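Local coordinates for hypothetical protein CG14615-PA (Drosophila melanogaster, PDB 1SQH) that is of unknown function but probably acts as an acyltransferase of the acetyltransferase superfamily, possibly transferring acyl groups to glycine, at residues R32-L37 with Q289-N294; Y69-G74 with W107-Q112; R77-Y82 with F95-P100; A122-V127 with E295-V300. All blocks are in the same frame, centred on the assembly; numbering follows the deposited sequence.

Interaction 1. Residues R32-L37 with Q289-N294; sequences RNFHYL and QKDLVN
Arg32 and Asp291 show how a long charge pairing can be backed by a water bridge where a helix start lies over a strand. The ionic part is a salt bridge from Arg32 NH1 to Asp291 OD2 at 3.4 Å, the carboxylate oxygen lying near the guanidinium plane, at its edge. Gln289 NE2 also lies near that plane, beside NH2 and 3.5 Å from Arg32 NH1, with the amide turned 81° from it. Water does the hydrogen bonding: one molecule donates to Arg32 O and to Asp291 OD1 (2.8 Å), and a second joins His35 NE2 to Asn294 ND2. The apolar part is small. Leu292, its CG swung anti to the backbone N (chi1 -173°), slides CD2 past Phe34 to 3.7 Å from CD2 of that ring. Asn33 caps the helix; its OD1 takes the N-H of Tyr36 on a lone pair at 2.9 Å and, more weakly, that of His35. A classic beta bulge sets Asp291 and Leu292 together opposite Gly154 of strand 147-157. Helix 34-51 begins over strand 289-299 and its neighbours 147-157 and 268-273, with Phe34 reaching Val156 and Trp271, while helix 15-29 packs against His35 and Tyr36.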
# COMPACT_ATOMS: atom_id res chain seq x y z
N ARG A 32 -10.35 -5.48 -9.51
CA ARG A 32 -9.89 -6.09 -8.25
C ARG A 32 -8.39 -6.31 -8.19
O ARG A 32 -7.85 -6.71 -7.16
CB ARG A 32 -10.56 -7.44 -8.01
CG ARG A 32 -12.02 -7.41 -7.67
CD ARG A 32 -12.56 -8.81 -7.79
NE ARG A 32 -13.81 -9.03 -7.08
CZ ARG A 32 -13.95 -9.92 -6.10
NH1 ARG A 32 -12.91 -10.67 -5.72
NH2 ARG A 32 -15.12 -10.08 -5.51
N ASN A 33 -7.72 -6.06 -9.30
CA ASN A 33 -6.28 -6.25 -9.40
C ASN A 33 -5.48 -5.23 -8.58
O ASN A 33 -5.71 -4.02 -8.67
CB ASN A 33 -5.90 -6.21 -10.88
CG ASN A 33 -4.43 -6.33 -11.09
OD1 ASN A 33 -3.70 -5.33 -11.08
ND2 ASN A 33 -3.96 -7.57 -11.26
N PHE A 34 -4.53 -5.71 -7.79
CA PHE A 34 -3.73 -4.84 -6.94
C PHE A 34 -2.81 -3.84 -7.62
O PHE A 34 -2.50 -2.79 -7.06
CB PHE A 34 -2.95 -5.68 -5.94
CG PHE A 34 -3.78 -6.16 -4.78
CD1 PHE A 34 -3.84 -5.41 -3.60
CD2 PHE A 34 -4.53 -7.32 -4.87
CE1 PHE A 34 -4.64 -5.82 -2.53
CE2 PHE A 34 -5.33 -7.74 -3.81
CZ PHE A 34 -5.39 -7.00 -2.64
N HIS A 35 -2.34 -4.16 -8.83
CA HIS A 35 -1.49 -3.22 -9.52
C HIS A 35 -2.37 -2.12 -10.05
O HIS A 35 -1.98 -0.95 -10.08
CB HIS A 35 -0.71 -3.92 -10.63
CG HIS A 35 0.41 -4.76 -10.10
ND1 HIS A 35 1.59 -4.22 -9.64
CD2 HIS A 35 0.46 -6.08 -9.81
CE1 HIS A 35 2.32 -5.17 -9.08
NE2 HIS A 35 1.66 -6.31 -9.17
N TYR A 36 -3.59 -2.48 -10.45
CA TYR A 36 -4.52 -1.47 -10.90
C TYR A 36 -4.83 -0.55 -9.71
O TYR A 36 -4.86 0.68 -9.85
CB TYR A 36 -5.83 -2.11 -11.38
CG TYR A 36 -6.99 -1.14 -11.36
CD1 TYR A 36 -7.11 -0.16 -12.35
CD2 TYR A 36 -7.93 -1.16 -10.33
CE1 TYR A 36 -8.14 0.78 -12.31
CE2 TYR A 36 -8.97 -0.23 -10.28
CZ TYR A 36 -9.07 0.74 -11.28
OH TYR A 36 -10.10 1.65 -11.26
N LEU A 37 -5.04 -1.14 -8.54
CA LEU A 37 -5.36 -0.37 -7.34
C LEU A 37 -4.24 0.59 -6.98
O LEU A 37 -4.49 1.75 -6.63
CB LEU A 37 -5.68 -1.31 -6.17
CG LEU A 37 -7.04 -1.99 -6.40
CD1 LEU A 37 -7.34 -3.06 -5.35
CD2 LEU A 37 -8.11 -0.91 -6.39
N GLN A 289 -12.26 -11.68 1.07
CA GLN A 289 -11.78 -13.00 0.71
C GLN A 289 -10.31 -12.89 0.34
O GLN A 289 -9.85 -11.83 -0.11
CB GLN A 289 -12.56 -13.58 -0.47
CG GLN A 289 -12.47 -12.73 -1.71
CD GLN A 289 -13.14 -13.38 -2.91
OE1 GLN A 289 -12.62 -14.34 -3.49
NE2 GLN A 289 -14.30 -12.85 -3.31
N LYS A 290 -9.57 -13.97 0.55
CA LYS A 290 -8.15 -14.02 0.24
C LYS A 290 -7.95 -14.42 -1.22
O LYS A 290 -8.12 -15.58 -1.57
CB LYS A 290 -7.47 -15.04 1.15
CG LYS A 290 -6.07 -15.46 0.74
CD LYS A 290 -5.59 -16.61 1.62
CE LYS A 290 -4.21 -17.12 1.22
NZ LYS A 290 -3.81 -18.28 2.06
N ASP A 291 -7.61 -13.48 -2.10
CA ASP A 291 -7.40 -13.93 -3.46
C ASP A 291 -6.03 -13.64 -4.03
O ASP A 291 -5.83 -13.74 -5.24
CB ASP A 291 -8.51 -13.44 -4.39
CG ASP A 291 -8.63 -11.96 -4.42
OD1 ASP A 291 -7.63 -11.24 -4.32
OD2 ASP A 291 -9.79 -11.40 -4.54
N LEU A 292 -5.08 -13.29 -3.16
CA LEU A 292 -3.70 -13.05 -3.59
C LEU A 292 -2.69 -13.22 -2.46
O LEU A 292 -2.98 -12.95 -1.29
CB LEU A 292 -3.53 -11.64 -4.17
CG LEU A 292 -2.15 -11.38 -4.79
CD1 LEU A 292 -2.00 -12.25 -6.03
CD2 LEU A 292 -1.94 -9.89 -5.14
N VAL A 293 -1.49 -13.68 -2.81
CA VAL A 293 -0.41 -13.84 -1.85
C VAL A 293 0.81 -13.22 -2.50
O VAL A 293 1.21 -13.61 -3.59
CB VAL A 293 -0.11 -15.32 -1.53
CG1 VAL A 293 1.09 -15.41 -0.60
CG2 VAL A 293 -1.33 -15.98 -0.91
N ASN A 294 1.40 -12.23 -1.82
CA ASN A 294 2.56 -11.53 -2.33
C ASN A 294 3.59 -11.44 -1.23
O ASN A 294 3.29 -11.68 -0.06
CB ASN A 294 2.18 -10.11 -2.75
CG ASN A 294 1.82 -10.01 -4.22
OD1 ASN A 294 1.47 -11.00 -4.87
ND2 ASN A 294 1.88 -8.79 -4.76
O HOH W 1 -7.29 -9.62 -6.56
O HOH W 2 2.71 -8.36 -7.62

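Interaction 2. Residues Y69-G74 with W107-Q112; sequences YTHRRG and WECLEQ
Glu108 OE2 is the polar atom on which this contact turns, since both His71 and Arg73 reach for it. From His71 comes the stronger bond: NE2 donates to OE2 at 2.7 Å, almost straight (174° at the hydrogen), with the oxygen in the plane of the imidazole. At the glutamate the donor arrives from above the carboxylate, 52° out of its plane. Arg73 adds a longer salt bridge, NH2 to OE2 at 3.5 Å, in which the guanidinium and carboxylate planes are only 15° apart.

The other imidazole nitrogen is occupied too. Within the type I turn from His71 to Gly74, the backbone N of Arg73 donates to His71 ND1 at 3.0 Å, so the ring is held at two nitrogens and its rotation is fixed. Arg73, bent at chi3, folds back until one face of its guanidinium lies against His71 CE1. On the helix side Glu108 is extended, with CG anti to its own backbone N, and this carries the carboxylate out to the turn. Closer to the backbones, Cys109 SG packs between strand and helix, 3.5 Å from His71 CB and oblique to the ring.

Strand 67-71 and helix 104-112 are thereby joined where the strand runs into its turn, with Ile9 packed beside His71. ND1 accepting and NE2 donating is consistent with the neutral tautomer protonated on NE2; the carboxylate would probably favour a protonated ring and the arginine oppose it.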
# COMPACT_ATOMS: atom_id res chain seq x y z
N TYR A 69 8.25 3.81 -14.26
CA TYR A 69 9.21 3.65 -15.35
C TYR A 69 8.89 2.43 -16.20
O TYR A 69 8.13 1.56 -15.79
CB TYR A 69 10.64 3.48 -14.83
CG TYR A 69 11.15 4.56 -13.92
CD1 TYR A 69 10.79 4.60 -12.57
CD2 TYR A 69 12.03 5.53 -14.39
CE1 TYR A 69 11.30 5.58 -11.72
CE2 TYR A 69 12.54 6.52 -13.55
CZ TYR A 69 12.17 6.54 -12.22
OH TYR A 69 12.69 7.50 -11.38
N THR A 70 9.48 2.36 -17.39
CA THR A 70 9.31 1.18 -18.23
C THR A 70 10.58 1.01 -19.02
O THR A 70 11.44 1.89 -19.00
CB THR A 70 8.13 1.29 -19.22
OG1 THR A 70 7.92 0.01 -19.81
CG2 THR A 70 8.43 2.30 -20.32
N HIS A 71 10.72 -0.13 -19.70
CA HIS A 71 11.90 -0.41 -20.50
C HIS A 71 12.04 0.69 -21.55
O HIS A 71 11.17 0.86 -22.42
CB HIS A 71 11.76 -1.79 -21.15
CG HIS A 71 13.03 -2.31 -21.76
ND1 HIS A 71 13.80 -1.57 -22.63
CD2 HIS A 71 13.63 -3.51 -21.65
CE1 HIS A 71 14.82 -2.30 -23.03
NE2 HIS A 71 14.75 -3.48 -22.45
N ARG A 72 13.13 1.45 -21.47
CA ARG A 72 13.40 2.56 -22.38
C ARG A 72 13.31 2.19 -23.87
O ARG A 72 13.03 3.05 -24.70
CB ARG A 72 14.78 3.16 -22.06
CG ARG A 72 15.23 4.30 -22.97
CD ARG A 72 16.26 5.18 -22.26
NE ARG A 72 15.60 6.11 -21.35
CZ ARG A 72 16.17 6.68 -20.30
NH1 ARG A 72 17.43 6.42 -20.00
NH2 ARG A 72 15.48 7.53 -19.54
N ARG A 73 13.51 0.92 -24.19
CA ARG A 73 13.43 0.46 -25.56
C ARG A 73 12.32 -0.57 -25.74
O ARG A 73 12.44 -1.48 -26.56
CB ARG A 73 14.76 -0.15 -26.00
CG ARG A 73 15.96 0.75 -25.78
CD ARG A 73 17.18 0.17 -26.48
NE ARG A 73 17.41 -1.22 -26.10
CZ ARG A 73 17.83 -1.60 -24.91
NH1 ARG A 73 18.09 -0.70 -23.97
NH2 ARG A 73 17.99 -2.90 -24.64
N GLY A 74 11.26 -0.44 -24.96
CA GLY A 74 10.14 -1.36 -25.06
C GLY A 74 8.83 -0.60 -25.05
O GLY A 74 8.83 0.61 -24.83
N TRP A 107 12.85 -8.44 -16.31
CA TRP A 107 14.14 -8.73 -15.70
C TRP A 107 15.28 -8.00 -16.38
O TRP A 107 16.31 -7.73 -15.76
CB TRP A 107 14.39 -10.24 -15.69
CG TRP A 107 13.50 -10.93 -14.72
CD1 TRP A 107 12.47 -11.77 -15.00
CD2 TRP A 107 13.52 -10.78 -13.29
NE1 TRP A 107 11.84 -12.16 -13.84
CE2 TRP A 107 12.47 -11.56 -12.78
CE3 TRP A 107 14.32 -10.05 -12.40
CZ2 TRP A 107 12.20 -11.64 -11.40
CZ3 TRP A 107 14.06 -10.13 -11.03
CH2 TRP A 107 13.00 -10.92 -10.55
N GLU A 108 15.09 -7.67 -17.65
CA GLU A 108 16.11 -6.92 -18.36
C GLU A 108 16.16 -5.57 -17.62
O GLU A 108 17.24 -5.04 -17.34
CB GLU A 108 15.70 -6.73 -19.81
CG GLU A 108 16.80 -6.28 -20.73
CD GLU A 108 16.43 -6.47 -22.19
OE1 GLU A 108 16.11 -7.62 -22.56
OE2 GLU A 108 16.44 -5.48 -22.95
N CYS A 109 14.98 -5.06 -17.30
CA CYS A 109 14.86 -3.80 -16.58
C CYS A 109 15.48 -3.86 -15.18
O CYS A 109 16.34 -3.05 -14.84
CB CYS A 109 13.39 -3.40 -16.43
SG CYS A 109 12.63 -2.68 -17.90
N LEU A 110 15.02 -4.82 -14.39
CA LEU A 110 15.50 -4.94 -13.01
C LEU A 110 16.99 -5.22 -12.89
O LEU A 110 17.63 -4.74 -11.96
CB LEU A 110 14.70 -6.01 -12.26
CG LEU A 110 13.19 -5.79 -12.03
CD1 LEU A 110 12.65 -6.94 -11.18
CD2 LEU A 110 12.93 -4.46 -11.33
N GLU A 111 17.54 -5.98 -13.83
CA GLU A 111 18.96 -6.33 -13.79
C GLU A 111 19.89 -5.26 -14.36
O GLU A 111 20.99 -5.05 -13.85
CB GLU A 111 19.18 -7.65 -14.54
CG GLU A 111 18.35 -8.81 -13.99
CD GLU A 111 18.44 -10.06 -14.85
OE1 GLU A 111 18.43 -9.92 -16.09
OE2 GLU A 111 18.49 -11.18 -14.29
N GLN A 112 19.45 -4.56 -15.40
CA GLN A 112 20.29 -3.54 -16.03
C GLN A 112 20.20 -2.14 -15.46
O GLN A 112 21.04 -1.29 -15.78
CB GLN A 112 20.00 -3.47 -17.53
CG GLN A 112 20.60 -4.60 -18.34
CD GLN A 112 20.29 -4.48 -19.82
OE1 GLN A 112 20.51 -3.42 -20.41
NE2 GLN A 112 19.79 -5.55 -20.41

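Interaction 3. Residues R77-Y82 with F95-P100; sequences RTWGTY and FFSWQP
Trp98 has CG between its backbone N and carbonyl carbon (chi1 59°), a torsion that lays one indole face against the backbone of Trp79 and Gly80; Trp79, with CG anti to its own carbonyl carbon (chi1 -53°), lays one ring face on Gln99, with Pro100 beside it. The two indoles therefore do not stack: Trp98 CD1 meets the edge of Trp79. Over one Trp98 face lie Trp79 O, above its centre, and Gly80 CA, 4.0 Å from the centroid of the six-membered ring. Glycine at this point, with positive phi, leaves room for the ring. Gln99 CG makes a CH-pi contact with Trp79, 3.6 Å from the centroid of the five-membered ring, and Pro100 CD comes within 3.4 Å of Trp79 CZ3.

The backbones are tied by Trp98 N to Trp79 O (3.0 Å) and by an antiparallel hydrogen-bonded pair, Tyr82 with Phe96, in which Tyr82 N reaches Phe96 O at 3.1 Å. Between them the hydroxyls Thr81 OG1 and Ser97 OG are 2.7 Å apart, and Glu105 also binds Thr81 OG1. Strands 82-87 and 91-96 begin and end here side by side, with helix 15-29 packing Tyr25 against Tyr82, Phe96 and Trp98, and helix 104-112 meeting Phe95, Trp79 and Gln99.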
# COMPACT_ATOMS: atom_id res chain seq x y z
N ARG A 77 2.87 -0.84 -23.23
CA ARG A 77 1.52 -1.33 -23.53
C ARG A 77 1.41 -2.82 -23.87
O ARG A 77 0.41 -3.45 -23.55
CB ARG A 77 0.91 -0.53 -24.68
CG ARG A 77 0.61 0.92 -24.36
CD ARG A 77 0.54 1.75 -25.64
NE ARG A 77 1.78 2.49 -25.84
CZ ARG A 77 1.95 3.76 -25.49
NH1 ARG A 77 0.95 4.44 -24.94
NH2 ARG A 77 3.13 4.35 -25.67
N THR A 78 2.41 -3.38 -24.53
CA THR A 78 2.32 -4.78 -24.92
C THR A 78 2.29 -5.76 -23.74
O THR A 78 1.53 -6.72 -23.76
CB THR A 78 3.47 -5.18 -25.86
OG1 THR A 78 4.61 -5.59 -25.09
CG2 THR A 78 3.88 -4.01 -26.73
N TRP A 79 3.11 -5.52 -22.72
CA TRP A 79 3.16 -6.43 -21.57
C TRP A 79 2.88 -5.76 -20.23
O TRP A 79 2.97 -6.41 -19.18
CB TRP A 79 4.54 -7.11 -21.47
CG TRP A 79 5.01 -7.80 -22.73
CD1 TRP A 79 6.18 -7.58 -23.39
CD2 TRP A 79 4.34 -8.85 -23.44
NE1 TRP A 79 6.28 -8.43 -24.47
CE2 TRP A 79 5.17 -9.21 -24.52
CE3 TRP A 79 3.11 -9.51 -23.26
CZ2 TRP A 79 4.81 -10.22 -25.43
CZ3 TRP A 79 2.76 -10.52 -24.17
CH2 TRP A 79 3.61 -10.86 -25.24
N GLY A 80 2.56 -4.47 -20.27
CA GLY A 80 2.29 -3.72 -19.05
C GLY A 80 3.51 -3.64 -18.13
O GLY A 80 3.38 -3.39 -16.93
N THR A 81 4.69 -3.83 -18.70
CA THR A 81 5.94 -3.81 -17.94
C THR A 81 6.21 -2.46 -17.27
O THR A 81 6.33 -1.43 -17.94
CB THR A 81 7.14 -4.21 -18.84
OG1 THR A 81 6.89 -5.49 -19.43
CG2 THR A 81 8.43 -4.30 -18.04
N TYR A 82 6.31 -2.46 -15.95
CA TYR A 82 6.57 -1.23 -15.25
C TYR A 82 7.35 -1.45 -13.95
O TYR A 82 7.40 -2.56 -13.41
CB TYR A 82 5.26 -0.50 -14.93
CG TYR A 82 4.67 -0.85 -13.59
CD1 TYR A 82 4.91 -0.06 -12.47
CD2 TYR A 82 3.89 -2.00 -13.42
CE1 TYR A 82 4.40 -0.39 -11.22
CE2 TYR A 82 3.37 -2.34 -12.17
CZ TYR A 82 3.63 -1.53 -11.08
OH TYR A 82 3.10 -1.87 -9.85
N PHE A 95 6.80 -3.64 -9.10
CA PHE A 95 6.97 -3.96 -10.50
C PHE A 95 6.12 -5.14 -10.94
O PHE A 95 5.74 -5.99 -10.13
CB PHE A 95 8.44 -4.25 -10.80
CG PHE A 95 9.01 -5.39 -10.00
CD1 PHE A 95 8.78 -6.71 -10.37
CD2 PHE A 95 9.76 -5.14 -8.85
CE1 PHE A 95 9.30 -7.77 -9.61
CE2 PHE A 95 10.28 -6.19 -8.09
CZ PHE A 95 10.04 -7.51 -8.47
N PHE A 96 5.82 -5.18 -12.23
CA PHE A 96 5.03 -6.25 -12.81
C PHE A 96 5.15 -6.22 -14.32
O PHE A 96 5.61 -5.25 -14.92
CB PHE A 96 3.55 -6.14 -12.44
CG PHE A 96 2.80 -7.43 -12.62
CD1 PHE A 96 2.89 -8.43 -11.66
CD2 PHE A 96 2.10 -7.69 -13.80
CE1 PHE A 96 2.29 -9.68 -11.85
CE2 PHE A 96 1.49 -8.93 -14.02
CZ PHE A 96 1.59 -9.93 -13.04
N SER A 97 4.72 -7.31 -14.93
CA SER A 97 4.68 -7.48 -16.37
C SER A 97 4.00 -8.81 -16.58
O SER A 97 4.13 -9.71 -15.74
CB SER A 97 6.09 -7.53 -16.97
OG SER A 97 6.00 -7.76 -18.37
N TRP A 98 3.26 -8.95 -17.67
CA TRP A 98 2.59 -10.22 -17.91
C TRP A 98 3.13 -10.95 -19.13
O TRP A 98 2.41 -11.73 -19.76
CB TRP A 98 1.07 -10.02 -18.01
CG TRP A 98 0.59 -9.09 -19.08
CD1 TRP A 98 0.54 -9.33 -20.42
CD2 TRP A 98 0.02 -7.78 -18.89
NE1 TRP A 98 -0.03 -8.26 -21.08
CE2 TRP A 98 -0.35 -7.30 -20.16
CE3 TRP A 98 -0.21 -6.98 -17.76
CZ2 TRP A 98 -0.94 -6.04 -20.34
CZ3 TRP A 98 -0.80 -5.73 -17.94
CH2 TRP A 98 -1.16 -5.27 -19.23
N GLN A 99 4.39 -10.69 -19.47
CA GLN A 99 5.01 -11.36 -20.60
C GLN A 99 5.00 -12.85 -20.25
O GLN A 99 5.57 -13.26 -19.24
CB GLN A 99 6.43 -10.85 -20.80
CG GLN A 99 7.02 -11.22 -22.15
CD GLN A 99 8.34 -10.54 -22.43
OE1 GLN A 99 8.86 -10.62 -23.53
NE2 GLN A 99 8.89 -9.86 -21.42
N PRO A 100 4.33 -13.68 -21.07
CA PRO A 100 4.14 -15.13 -20.98
C PRO A 100 5.30 -16.09 -20.71
O PRO A 100 5.05 -17.26 -20.40
CB PRO A 100 3.43 -15.46 -22.29
CG PRO A 100 2.64 -14.23 -22.55
CD PRO A 100 3.66 -13.15 -22.27

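Interaction 4. Residues A122-V127 with E295-V300; sequences ALLTNV and EWIKLV
Trp296 lies with one indole face against the corner at Thr125 and Asn126. Thr125 CA sits over the five-membered ring of Trp296, 3.9 Å from its centroid and 10° off the normal, while Asn126 N is above the same face, 3.3 Å from the plane. Thr125 CG2 comes down on Trp296 NE1 at 3.4 Å, and Leu123 CD2 meets the indole edge. Trp296 has a first torsion off the usual positions (chi1 -111°), which turns the indole face to Thr125 and Asn126. Thr125 OG1 lies 2.8 Å from Asn126 OD1 and is also bonded to Val93 O of strand 91-96.

On the side occupied by Leu124, Val127 and Ile297, the contacts are aliphatic: Leu124 CB lies 3.8 Å from Ile297 CB, and the Leu124 and Leu299 side chains cross obliquely, CD2 to CD1. Helix 129-141 covers this side through Val135. Glu295, also here, turns its carboxylate to Lys136 and Gln151.

Backbone bonds run on both sides of a register shift. Leu124 N to Ile297 O and Ile297 N to Leu124 O, both 2.8 Å, form one pair, and Val127 and Glu295 another, with Val127 N to Glu295 O at 2.9 Å. The one-residue slip between these pairs marks a beta bulge within an antiparallel pairing of strands 123-128 and 289-299, here joining the two sequence-family regions in one mixed sheet, consistent with an acetyltransferase-like fold.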
# COMPACT_ATOMS: atom_id res chain seq x y z
N ALA A 122 16.68 -1.06 0.24
CA ALA A 122 15.46 -0.89 -0.55
C ALA A 122 14.39 -1.91 -0.19
O ALA A 122 14.69 -3.08 0.07
CB ALA A 122 15.79 -0.98 -2.04
N LEU A 123 13.13 -1.48 -0.19
CA LEU A 123 12.02 -2.38 0.13
C LEU A 123 11.23 -2.76 -1.13
O LEU A 123 10.72 -1.90 -1.85
CB LEU A 123 11.08 -1.73 1.15
CG LEU A 123 9.80 -2.49 1.48
CD1 LEU A 123 10.14 -3.82 2.12
CD2 LEU A 123 8.93 -1.65 2.42
N LEU A 124 11.15 -4.06 -1.39
CA LEU A 124 10.42 -4.57 -2.54
C LEU A 124 8.99 -4.86 -2.08
O LEU A 124 8.75 -5.80 -1.32
CB LEU A 124 11.09 -5.86 -3.06
CG LEU A 124 12.30 -5.72 -4.00
CD1 LEU A 124 13.12 -4.49 -3.65
CD2 LEU A 124 13.15 -6.99 -3.95
N THR A 125 8.03 -4.06 -2.56
CA THR A 125 6.62 -4.21 -2.17
C THR A 125 5.73 -4.99 -3.13
O THR A 125 5.93 -4.96 -4.35
CB THR A 125 5.98 -2.82 -1.94
OG1 THR A 125 5.93 -2.10 -3.18
CG2 THR A 125 6.78 -2.01 -0.93
N ASN A 126 4.73 -5.66 -2.58
CA ASN A 126 3.78 -6.45 -3.37
C ASN A 126 4.41 -7.26 -4.51
O ASN A 126 3.97 -7.18 -5.66
CB ASN A 126 2.65 -5.55 -3.92
CG ASN A 126 3.16 -4.24 -4.51
OD1 ASN A 126 3.45 -3.27 -3.78
ND2 ASN A 126 3.29 -4.20 -5.83
N VAL A 127 5.42 -8.07 -4.18
CA VAL A 127 6.11 -8.89 -5.18
C VAL A 127 5.37 -10.18 -5.46
O VAL A 127 5.05 -10.94 -4.53
CB VAL A 127 7.54 -9.29 -4.72
CG1 VAL A 127 8.29 -9.92 -5.88
CG2 VAL A 127 8.28 -8.08 -4.18
N GLU A 295 4.82 -11.08 -1.59
CA GLU A 295 5.85 -10.93 -0.58
C GLU A 295 6.33 -9.49 -0.52
O GLU A 295 6.28 -8.75 -1.50
CB GLU A 295 7.04 -11.87 -0.85
CG GLU A 295 6.92 -13.23 -0.18
CD GLU A 295 8.13 -14.13 -0.42
OE1 GLU A 295 9.27 -13.66 -0.26
OE2 GLU A 295 7.94 -15.31 -0.77
N TRP A 296 6.74 -9.08 0.68
CA TRP A 296 7.30 -7.77 0.90
C TRP A 296 8.74 -8.15 1.24
O TRP A 296 8.99 -8.82 2.25
CB TRP A 296 6.63 -7.08 2.08
CG TRP A 296 5.78 -5.91 1.68
CD1 TRP A 296 6.06 -4.59 1.88
CD2 TRP A 296 4.50 -5.96 1.02
NE1 TRP A 296 5.04 -3.81 1.39
CE2 TRP A 296 4.07 -4.63 0.86
CE3 TRP A 296 3.68 -7.00 0.55
CZ2 TRP A 296 2.84 -4.30 0.25
CZ3 TRP A 296 2.46 -6.67 -0.06
CH2 TRP A 296 2.06 -5.33 -0.20
N ILE A 297 9.68 -7.78 0.39
CA ILE A 297 11.06 -8.15 0.62
C ILE A 297 11.92 -6.98 1.05
O ILE A 297 12.26 -6.11 0.24
CB ILE A 297 11.67 -8.77 -0.65
CG1 ILE A 297 10.76 -9.91 -1.14
CG2 ILE A 297 13.05 -9.29 -0.35
CD1 ILE A 297 11.25 -10.60 -2.41
N LYS A 298 12.25 -6.95 2.33
CA LYS A 298 13.09 -5.88 2.88
C LYS A 298 14.55 -6.30 2.78
O LYS A 298 14.96 -7.30 3.36
CB LYS A 298 12.70 -5.63 4.34
CG LYS A 298 13.64 -4.71 5.11
CD LYS A 298 13.74 -3.32 4.50
CE LYS A 298 14.61 -2.43 5.37
NZ LYS A 298 15.00 -1.15 4.72
N LEU A 299 15.33 -5.53 2.01
CA LEU A 299 16.76 -5.78 1.84
C LEU A 299 17.51 -5.02 2.94
O LEU A 299 17.27 -3.83 3.13
CB LEU A 299 17.22 -5.29 0.47
CG LEU A 299 17.10 -6.22 -0.75
CD1 LEU A 299 15.81 -6.99 -0.70
CD2 LEU A 299 17.20 -5.40 -2.02
N VAL A 300 18.39 -5.71 3.66
CA VAL A 300 19.14 -5.04 4.73
C VAL A 300 20.34 -4.28 4.15
O VAL A 300 21.07 -4.81 3.31
CB VAL A 300 19.66 -6.05 5.80
CG1 VAL A 300 18.57 -7.05 6.15
CG2 VAL A 300 20.91 -6.76 5.30

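All four contacts belong to the mixed sheet or the helices against it, and their chemistry follows the elements they join. Interaction 4 is buried and joins neighbouring strands through backbone bonds, aliphatic packing and an indole face; interaction 1, further along strand 289-299, is a surface contact relying on charge and water. Interaction 2 is also buried, but centres on a histidine-carboxylate bond, whereas the partly buried interaction 3 mixes strand pairing with indole packing. They meet at shared points: His35 ND1 of interaction 1 lies 2.8 Å from Tyr82 OH of interaction 3, Thr70 OG1 of interaction 2 bonds Thr81 O, and Phe95 packs on Val127 of interaction 4.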